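Local structure of SusD homolog (Bacteroides thetaiotaomicron, 3SGH) at residues T51-Y65 / V285-Y298. The protein probably binds glycans at the outer membrane surface, as a SusD-like lipoprotein working with a partner transporter in sugar uptake. Residues are numbered along the deposited sequence; the frame is centred on the assembly and turned at random.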
ATOM      1  N   THR A  51      -6.690  10.381  -6.035  1.00 13.58           N
ATOM      2  CA  THR A  51      -7.739  10.214  -7.051  1.00 13.35           C
ATOM      3  C   THR A  51      -7.112  10.422  -8.434  1.00 14.08           C
ATOM      4  O   THR A  51      -6.441  11.399  -8.651  1.00 13.10           O
ATOM      5  CB  THR A  51      -8.899  11.189  -6.831  1.00 13.34           C
ATOM      6  OG1 THR A  51      -9.589  10.812  -5.637  1.00 14.19           O
ATOM      7  CG2 THR A  51      -9.889  11.168  -8.011  1.00 13.45           C
ATOM      8  N   ALA A  52      -7.322   9.476  -9.346  1.00 14.00           N
ATOM      9  CA  ALA A  52      -6.958   9.652 -10.754  1.00 14.36           C
ATOM     10  C   ALA A  52      -7.990  10.559 -11.457  1.00 14.64           C
ATOM     11  O   ALA A  52      -9.173  10.243 -11.500  1.00 15.98           O
ATOM     12  CB  ALA A  52      -6.848   8.275 -11.439  1.00 13.68           C
ATOM     13  N   THR A  53      -7.563  11.703 -11.981  0.50 14.51           N
ATOM     14  CA  THR A  53      -8.519  12.689 -12.530  0.50 14.82           C
ATOM     15  C   THR A  53      -8.829  12.533 -14.039  0.50 15.47           C
ATOM     16  O   THR A  53      -9.524  13.338 -14.637  0.50 15.28           O
ATOM     17  CB  THR A  53      -8.046  14.125 -12.219  0.50 14.82           C
ATOM     18  OG1 THR A  53      -6.750  14.338 -12.794  0.50 14.44           O
ATOM     19  CG2 THR A  53      -8.013  14.370 -10.681  0.50 14.45           C
ATOM     20  N   ALA A  54      -8.390  11.438 -14.619  1.00 17.73           N
ATOM     21  CA  ALA A  54      -8.418  11.211 -16.057  1.00 16.69           C
ATOM     22  C   ALA A  54      -9.466  10.147 -16.341  1.00 16.69           C
ATOM     23  O   ALA A  54      -9.891   9.419 -15.421  1.00 15.35           O
ATOM     24  CB  ALA A  54      -7.046  10.697 -16.518  1.00 17.98           C
ATOM     25  N   ASN A  55      -9.876  10.025 -17.611  1.00 16.59           N
ATOM     26  CA  ASN A  55     -10.724   8.903 -18.006  1.00 16.83           C
ATOM     27  C   ASN A  55     -10.207   8.131 -19.247  1.00 15.90           C
ATOM     28  O   ASN A  55     -10.747   7.083 -19.603  1.00 16.52           O
ATOM     29  CB  ASN A  55     -12.179   9.320 -18.168  1.00 17.42           C
ATOM     30  CG  ASN A  55     -12.419  10.071 -19.393  1.00 19.24           C
ATOM     31  OD1 ASN A  55     -12.777   9.474 -20.446  1.00 23.21           O
ATOM     32  ND2 ASN A  55     -12.276  11.410 -19.306  1.00 20.00           N
ATOM     33  N   TRP A  56      -9.150   8.627 -19.866  1.00 16.75           N
ATOM     34  CA  TRP A  56      -8.462   7.931 -20.961  1.00 16.59           C
ATOM     35  C   TRP A  56      -9.389   7.562 -22.106  1.00 17.23           C
ATOM     36  O   TRP A  56      -9.219   6.527 -22.726  1.00 16.82           O
ATOM     37  CB  TRP A  56      -7.730   6.686 -20.462  1.00 16.55           C
ATOM     38  CG  TRP A  56      -6.791   7.005 -19.315  1.00 18.14           C
ATOM     39  CD1 TRP A  56      -5.542   7.507 -19.413  1.00 21.88           C
ATOM     40  CD2 TRP A  56      -7.081   6.886 -17.920  1.00 17.56           C
ATOM     41  NE1 TRP A  56      -5.017   7.718 -18.166  1.00 24.51           N
ATOM     42  CE2 TRP A  56      -5.939   7.327 -17.225  1.00 22.44           C
ATOM     43  CE3 TRP A  56      -8.190   6.459 -17.191  1.00 17.22           C
ATOM     44  CZ2 TRP A  56      -5.865   7.318 -15.842  1.00 18.30           C
ATOM     45  CZ3 TRP A  56      -8.119   6.473 -15.803  1.00 17.71           C
ATOM     46  CH2 TRP A  56      -6.973   6.947 -15.155  1.00 16.32           C
ATOM     47  N   SER A  57     -10.321   8.462 -22.385  1.00 18.50           N
ATOM     48  CA  SER A  57     -11.388   8.285 -23.372  1.00 19.22           C
ATOM     49  C   SER A  57     -12.229   7.058 -23.135  1.00 19.43           C
ATOM     50  O   SER A  57     -12.882   6.556 -24.082  1.00 19.47           O
ATOM     51  CB  SER A  57     -10.811   8.194 -24.799  1.00 20.34           C
ATOM     52  OG  SER A  57      -9.985   9.294 -25.096  1.00 22.66           O
ATOM     53  N   PHE A  58     -12.268   6.560 -21.902  1.00 18.55           N
ATOM     54  CA  PHE A  58     -13.119   5.403 -21.562  1.00 18.69           C
ATOM     55  C   PHE A  58     -14.392   5.758 -20.798  1.00 18.75           C
ATOM     56  O   PHE A  58     -15.161   4.866 -20.450  1.00 18.83           O
ATOM     57  CB  PHE A  58     -12.372   4.418 -20.680  1.00 18.11           C
ATOM     58  CG  PHE A  58     -11.295   3.596 -21.387  1.00 17.15           C
ATOM     59  CD1 PHE A  58     -11.540   2.976 -22.595  1.00 17.76           C
ATOM     60  CD2 PHE A  58     -10.047   3.411 -20.792  1.00 14.55           C
ATOM     61  CE1 PHE A  58     -10.558   2.192 -23.205  1.00 17.65           C
ATOM     62  CE2 PHE A  58      -9.068   2.616 -21.387  1.00 15.93           C
ATOM     63  CZ  PHE A  58      -9.320   2.010 -22.583  1.00 18.95           C
ATOM     64  N   GLY A  59     -14.584   7.045 -20.504  1.00 18.35           N
ATOM     65  CA  GLY A  59     -15.700   7.466 -19.641  1.00 18.52           C
ATOM     66  C   GLY A  59     -15.597   6.818 -18.264  1.00 17.45           C
ATOM     67  O   GLY A  59     -14.581   6.938 -17.619  1.00 18.14           O
ATOM     68  N   LYS A  60     -16.635   6.118 -17.827  1.00 16.25           N
ATOM     69  CA  LYS A  60     -16.662   5.466 -16.522  1.00 15.83           C
ATOM     70  C   LYS A  60     -16.175   3.998 -16.526  1.00 16.37           C
ATOM     71  O   LYS A  60     -16.228   3.332 -15.493  1.00 17.39           O
ATOM     72  CB  LYS A  60     -18.063   5.550 -15.929  1.00 15.95           C
ATOM     73  CG  LYS A  60     -18.461   6.987 -15.676  1.00 16.28           C
ATOM     74  CD  LYS A  60     -19.815   7.123 -14.915  1.00 18.01           C
ATOM     75  CE  LYS A  60     -20.167   8.580 -14.649  1.00 17.12           C
ATOM     76  NZ  LYS A  60     -21.509   8.699 -14.072  1.00 18.38           N
ATOM     77  N   ASN A  61     -15.726   3.514 -17.683  1.00 16.70           N
ATOM     78  CA  ASN A  61     -15.136   2.160 -17.763  1.00 16.32           C
ATOM     79  C   ASN A  61     -13.653   2.242 -17.450  1.00 15.84           C
ATOM     80  O   ASN A  61     -12.779   2.032 -18.298  1.00 15.94           O
ATOM     81  CB  ASN A  61     -15.437   1.508 -19.105  1.00 18.13           C
ATOM     82  CG  ASN A  61     -16.884   1.098 -19.192  1.00 18.66           C
ATOM     83  OD1 ASN A  61     -17.361   0.368 -18.326  1.00 21.95           O
ATOM     84  ND2 ASN A  61     -17.620   1.635 -20.181  1.00 19.43           N
ATOM     85  N   ILE A  62     -13.415   2.495 -16.178  1.00 15.37           N
ATOM     86  CA  ILE A  62     -12.073   2.734 -15.621  1.00 14.39           C
ATOM     87  C   ILE A  62     -12.028   2.202 -14.215  1.00 14.89           C
ATOM     88  O   ILE A  62     -13.081   1.822 -13.652  1.00 15.56           O
ATOM     89  CB  ILE A  62     -11.670   4.256 -15.649  1.00 13.46           C
ATOM     90  CG1 ILE A  62     -12.663   5.117 -14.869  1.00 13.87           C
ATOM     91  CG2 ILE A  62     -11.486   4.783 -17.125  1.00 14.02           C
ATOM     92  CD1 ILE A  62     -12.353   6.614 -14.865  1.00 14.91           C
ATOM     93  N   PHE A  63     -10.834   2.121 -13.630  1.00 14.12           N
ATOM     94  CA  PHE A  63     -10.681   1.556 -12.288  1.00 15.13           C
ATOM     95  C   PHE A  63     -11.620   2.199 -11.273  1.00 14.10           C
ATOM     96  O   PHE A  63     -12.126   1.529 -10.392  1.00 15.24           O
ATOM     97  CB  PHE A  63      -9.224   1.734 -11.770  1.00 15.08           C
ATOM     98  CG  PHE A  63      -8.322   0.551 -12.023  1.00 13.62           C
ATOM     99  CD1 PHE A  63      -8.631  -0.698 -11.517  1.00 15.01           C
ATOM    100  CD2 PHE A  63      -7.157   0.695 -12.758  1.00 16.36           C
ATOM    101  CE1 PHE A  63      -7.787  -1.788 -11.728  1.00 17.13           C
ATOM    102  CE2 PHE A  63      -6.322  -0.381 -12.935  1.00 15.00           C
ATOM    103  CZ  PHE A  63      -6.652  -1.621 -12.438  1.00 15.56           C
ATOM    104  N   ALA A  64     -11.811   3.514 -11.373  1.00 13.64           N
ATOM    105  CA  ALA A  64     -12.515   4.238 -10.284  1.00 14.60           C
ATOM    106  C   ALA A  64     -13.919   3.742 -10.085  1.00 14.78           C
ATOM    107  O   ALA A  64     -14.460   3.870  -8.985  1.00 16.57           O
ATOM    108  CB  ALA A  64     -12.518   5.765 -10.531  1.00 14.02           C
ATOM    109  N   TYR A  65     -14.519   3.199 -11.154  1.00 15.07           N
ATOM    110  CA  TYR A  65     -15.876   2.629 -11.072  1.00 15.03           C
ATOM    111  C   TYR A  65     -15.849   1.083 -11.192  1.00 15.94           C
ATOM    112  O   TYR A  65     -16.864   0.429 -11.516  1.00 16.26           O
ATOM    113  CB  TYR A  65     -16.777   3.249 -12.148  1.00 15.48           C
ATOM    114  CG  TYR A  65     -16.760   4.763 -12.252  1.00 15.43           C
ATOM    115  CD1 TYR A  65     -15.801   5.419 -12.991  1.00 15.39           C
ATOM    116  CD2 TYR A  65     -17.765   5.547 -11.657  1.00 16.28           C
ATOM    117  CE1 TYR A  65     -15.828   6.786 -13.163  1.00 15.29           C
ATOM    118  CE2 TYR A  65     -17.793   6.882 -11.784  1.00 13.73           C
ATOM    119  CZ  TYR A  65     -16.821   7.537 -12.553  1.00 15.35           C
ATOM    120  OH  TYR A  65     -16.827   8.909 -12.743  1.00 16.36           O
ATOM    121  N   VAL A 285     -10.678  15.279  -4.485  1.00 13.97           N
ATOM    122  CA  VAL A 285     -11.491  14.860  -5.629  1.00 13.88           C
ATOM    123  C   VAL A 285     -12.186  13.559  -5.329  1.00 13.49           C
ATOM    124  O   VAL A 285     -11.554  12.606  -4.876  1.00 13.33           O
ATOM    125  CB  VAL A 285     -10.629  14.741  -6.924  1.00 13.94           C
ATOM    126  CG1 VAL A 285     -11.543  14.327  -8.145  1.00 14.33           C
ATOM    127  CG2 VAL A 285      -9.878  16.031  -7.166  1.00 13.14           C
ATOM    128  N   ARG A 286     -13.502  13.492  -5.583  1.00 14.06           N
ATOM    129  CA  ARG A 286     -14.224  12.249  -5.403  1.00 14.58           C
ATOM    130  C   ARG A 286     -13.777  11.248  -6.492  1.00 14.73           C
ATOM    131  O   ARG A 286     -13.928  11.518  -7.689  1.00 15.36           O
ATOM    132  CB  ARG A 286     -15.729  12.497  -5.463  1.00 14.85           C
ATOM    133  CG  ARG A 286     -16.580  11.257  -5.232  1.00 12.97           C
ATOM    134  CD  ARG A 286     -16.631  10.846  -3.728  1.00 14.98           C
ATOM    135  NE  ARG A 286     -17.378   9.604  -3.603  1.00 15.05           N
ATOM    136  CZ  ARG A 286     -18.699   9.472  -3.606  1.00 15.33           C
ATOM    137  NH1 ARG A 286     -19.484  10.512  -3.584  1.00 16.69           N
ATOM    138  NH2 ARG A 286     -19.239   8.248  -3.586  1.00 16.29           N
ATOM    139  N   SER A 287     -13.293  10.089  -6.056  1.00 13.88           N
ATOM    140  CA  SER A 287     -12.865   9.030  -6.957  1.00 13.92           C
ATOM    141  C   SER A 287     -14.148   8.350  -7.397  1.00 15.01           C
ATOM    142  O   SER A 287     -15.039   8.114  -6.563  1.00 15.52           O
ATOM    143  CB  SER A 287     -11.948   8.055  -6.233  1.00 13.14           C
ATOM    144  OG  SER A 287     -11.499   7.064  -7.122  1.00 14.32           O
ATOM    145  N   GLY A 288     -14.309   8.121  -8.691  1.00 14.76           N
ATOM    146  CA  GLY A 288     -15.545   7.547  -9.162  1.00 15.64           C
ATOM    147  C   GLY A 288     -16.677   8.593  -9.098  1.00 15.62           C
ATOM    148  O   GLY A 288     -17.769   8.322  -8.593  1.00 15.82           O
ATOM    149  N   SER A 289     -16.397   9.781  -9.613  1.00 15.26           N
ATOM    150  CA  SER A 289     -17.316  10.925  -9.500  1.00 15.35           C
ATOM    151  C   SER A 289     -18.608  10.742 -10.288  1.00 16.52           C
ATOM    152  O   SER A 289     -18.694   9.904 -11.195  1.00 16.04           O
ATOM    153  CB  SER A 289     -16.548  12.182  -9.953  1.00 16.04           C
ATOM    154  OG  SER A 289     -15.846  11.933 -11.156  1.00 15.09           O
ATOM    155  N   ALA A 290     -19.623  11.544  -9.944  1.00 16.76           N
ATOM    156  CA  ALA A 290     -20.910  11.523 -10.628  1.00 17.43           C
ATOM    157  C   ALA A 290     -20.747  11.832 -12.100  1.00 18.20           C
ATOM    158  O   ALA A 290     -21.446  11.269 -12.918  1.00 18.12           O
ATOM    159  CB  ALA A 290     -21.894  12.483  -9.968  1.00 17.63           C
ATOM    160  N   GLU A 291     -19.858  12.762 -12.425  1.00 17.60           N
ATOM    161  CA  GLU A 291     -19.496  13.030 -13.806  1.00 17.51           C
ATOM    162  C   GLU A 291     -18.185  12.315 -14.217  1.00 15.95           C
ATOM    163  O   GLU A 291     -17.318  12.014 -13.378  1.00 16.91           O
ATOM    164  CB  GLU A 291     -19.391  14.542 -14.027  1.00 16.83           C
ATOM    165  CG  GLU A 291     -18.045  15.213 -13.736  1.00 17.64           C
ATOM    166  CD  GLU A 291     -17.551  15.109 -12.275  1.00 20.47           C
ATOM    167  OE1 GLU A 291     -18.386  14.853 -11.349  1.00 18.39           O
ATOM    168  OE2 GLU A 291     -16.330  15.369 -12.066  1.00 18.29           O
ATOM    169  N   ILE A 292     -18.051  12.020 -15.505  1.00 16.28           N
ATOM    170  CA  ILE A 292     -16.793  11.391 -16.028  1.00 16.29           C
ATOM    171  C   ILE A 292     -15.620  12.279 -15.591  1.00 16.63           C
ATOM    172  O   ILE A 292     -15.673  13.483 -15.768  1.00 17.10           O
ATOM    173  CB  ILE A 292     -16.837  11.282 -17.582  1.00 16.96           C
ATOM    174  CG1 ILE A 292     -17.869  10.242 -18.006  1.00 19.45           C
ATOM    175  CG2 ILE A 292     -15.491  10.966 -18.132  1.00 14.87           C
ATOM    176  CD1 ILE A 292     -18.307  10.318 -19.463  1.00 20.67           C
ATOM    177  N   PRO A 293     -14.554  11.699 -15.016  1.00 16.85           N
ATOM    178  CA  PRO A 293     -13.445  12.481 -14.479  1.00 16.55           C
ATOM    179  C   PRO A 293     -12.690  13.132 -15.642  1.00 16.74           C
ATOM    180  O   PRO A 293     -12.406  12.454 -16.610  1.00 16.52           O
ATOM    181  CB  PRO A 293     -12.569  11.432 -13.766  1.00 16.51           C
ATOM    182  CG  PRO A 293     -13.398  10.291 -13.551  1.00 18.63           C
ATOM    183  CD  PRO A 293     -14.399  10.282 -14.689  1.00 17.45           C
ATOM    184  N   GLU A 294     -12.435  14.429 -15.531  1.00 17.10           N
ATOM    185  CA  GLU A 294     -11.688  15.234 -16.497  1.00 18.13           C
ATOM    186  C   GLU A 294     -10.519  15.954 -15.837  1.00 17.34           C
ATOM    187  O   GLU A 294     -10.713  16.700 -14.846  1.00 17.89           O
ATOM    188  CB  GLU A 294     -12.588  16.276 -17.157  1.00 19.11           C
ATOM    189  CG  GLU A 294     -13.585  15.694 -18.117  1.00 21.83           C
ATOM    190  CD  GLU A 294     -12.954  15.140 -19.371  1.00 29.09           C
ATOM    191  OE1 GLU A 294     -11.760  15.421 -19.637  1.00 30.27           O
ATOM    192  OE2 GLU A 294     -13.678  14.411 -20.088  1.00 33.05           O
ATOM    193  N   PRO A 295      -9.313  15.810 -16.409  1.00 17.04           N
ATOM    194  CA  PRO A 295      -8.157  16.455 -15.796  1.00 16.61           C
ATOM    195  C   PRO A 295      -8.276  17.962 -15.576  1.00 16.65           C
ATOM    196  O   PRO A 295      -7.878  18.434 -14.536  1.00 16.32           O
ATOM    197  CB  PRO A 295      -7.016  16.141 -16.763  1.00 17.28           C
ATOM    198  CG  PRO A 295      -7.405  14.885 -17.400  1.00 18.83           C
ATOM    199  CD  PRO A 295      -8.912  14.968 -17.558  1.00 16.94           C
ATOM    200  N   THR A 296      -8.767  18.704 -16.564  1.00 17.58           N
ATOM    201  CA  THR A 296      -8.784  20.153 -16.446  1.00 19.48           C
ATOM    202  C   THR A 296      -9.788  20.640 -15.394  1.00 18.82           C
ATOM    203  O   THR A 296      -9.547  21.658 -14.733  1.00 19.63           O
ATOM    204  CB  THR A 296      -9.085  20.819 -17.793  1.00 20.19           C
ATOM    205  OG1 THR A 296     -10.397  20.409 -18.224  1.00 24.30           O
ATOM    206  CG2 THR A 296      -8.025  20.406 -18.827  1.00 21.48           C
ATOM    207  N   VAL A 297     -10.860  19.889 -15.212  1.00 17.62           N
ATOM    208  CA  VAL A 297     -11.906  20.209 -14.221  1.00 17.94           C
ATOM    209  C   VAL A 297     -11.338  20.224 -12.790  1.00 16.93           C
ATOM    210  O   VAL A 297     -11.690  21.095 -11.995  1.00 16.22           O
ATOM    211  CB  VAL A 297     -13.097  19.210 -14.363  1.00 17.37           C
ATOM    212  CG1 VAL A 297     -14.047  19.270 -13.196  1.00 19.03           C
ATOM    213  CG2 VAL A 297     -13.824  19.495 -15.724  1.00 18.99           C
ATOM    214  N   TYR A 298     -10.435  19.275 -12.516  1.00 16.69           N
ATOM    215  CA  TYR A 298      -9.884  19.066 -11.196  1.00 16.24           C
ATOM    216  C   TYR A 298      -8.478  19.640 -11.016  1.00 16.38           C
ATOM    217  O   TYR A 298      -7.822  19.437  -9.993  1.00 16.62           O
ATOM    218  CB  TYR A 298      -9.960  17.585 -10.856  1.00 15.82           C
ATOM    219  CG  TYR A 298     -11.400  17.115 -10.606  1.00 14.27           C
ATOM    220  CD1 TYR A 298     -12.174  17.685  -9.571  1.00 14.11           C
ATOM    221  CD2 TYR A 298     -11.974  16.127 -11.374  1.00 16.38           C
ATOM    222  CE1 TYR A 298     -13.493  17.257  -9.336  1.00 16.49           C
ATOM    223  CE2 TYR A 298     -13.310  15.690 -11.143  1.00 14.23           C
ATOM    224  CZ  TYR A 298     -14.047  16.266 -10.105  1.00 13.76           C
ATOM    225  OH  TYR A 298     -15.347  15.792  -9.848  1.00 17.63           O
TER
HETATM  226  O   HOH W   1      -9.774   7.706  -9.141  1.00 17.29           O
HETATM  227  O   HOH W   2     -12.101   8.965 -10.580  1.00 18.42           O
HETATM  228  O   HOH W   3      -6.664  17.221 -12.276  1.00 17.69           O
HETATM  229  O   HOH W   4     -12.932  12.946 -21.887  1.00 38.55           O
HETATM  230  O   HOH W   5     -12.968   4.779  -6.815  1.00 23.28           O
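The Tyr65 ring lies between Gly288, whose CA sits over one face 3.7 Å from the ring centroid, and Lys60, whose CG rests on the opposite face, offset toward the rim. At the ring edge Tyr65 OH donates to Ser289 O at 2.6 Å, and Pro293 CD abuts the same rim. Replacing this tyrosine with an alanine would probably leave Ser289 O without its donor and open a gap between Gly288 and Lys60. With its chain extended beyond CG, Lys60 carries NZ to Ala290 O (2.8 Å), approaching from above the carbonyl plane; NZ also forms a salt bridge with Glu442. These loops belong to a SusD-like alpha-alpha superhelix, in which 51-65 starts in the short strand 50-52, antiparallel to 249-251, and runs on as loop, and 285-298 is part of the long loop after helix 267-270. Asn55 begins a type I' turn; its CG stands between backbone N and carbonyl carbon (chi1 75°), a placement that lets the amide serve both loops. Asn55 ND2 donates to Pro293 O at 2.9 Å, almost in line with the C=O bond, while Asn55 OD1 accepts from Gly59 N, and Ile292 CG2 presses on Asn55 CG from across at 3.4 Å. Ile62 points CD1 at CG of the Pro293 ring. Within the strand, Thr51 turns CG2 onto Val285 CG1 (3.6 Å), and its OG1 donates to Val285 O from 37° above the carbonyl plane.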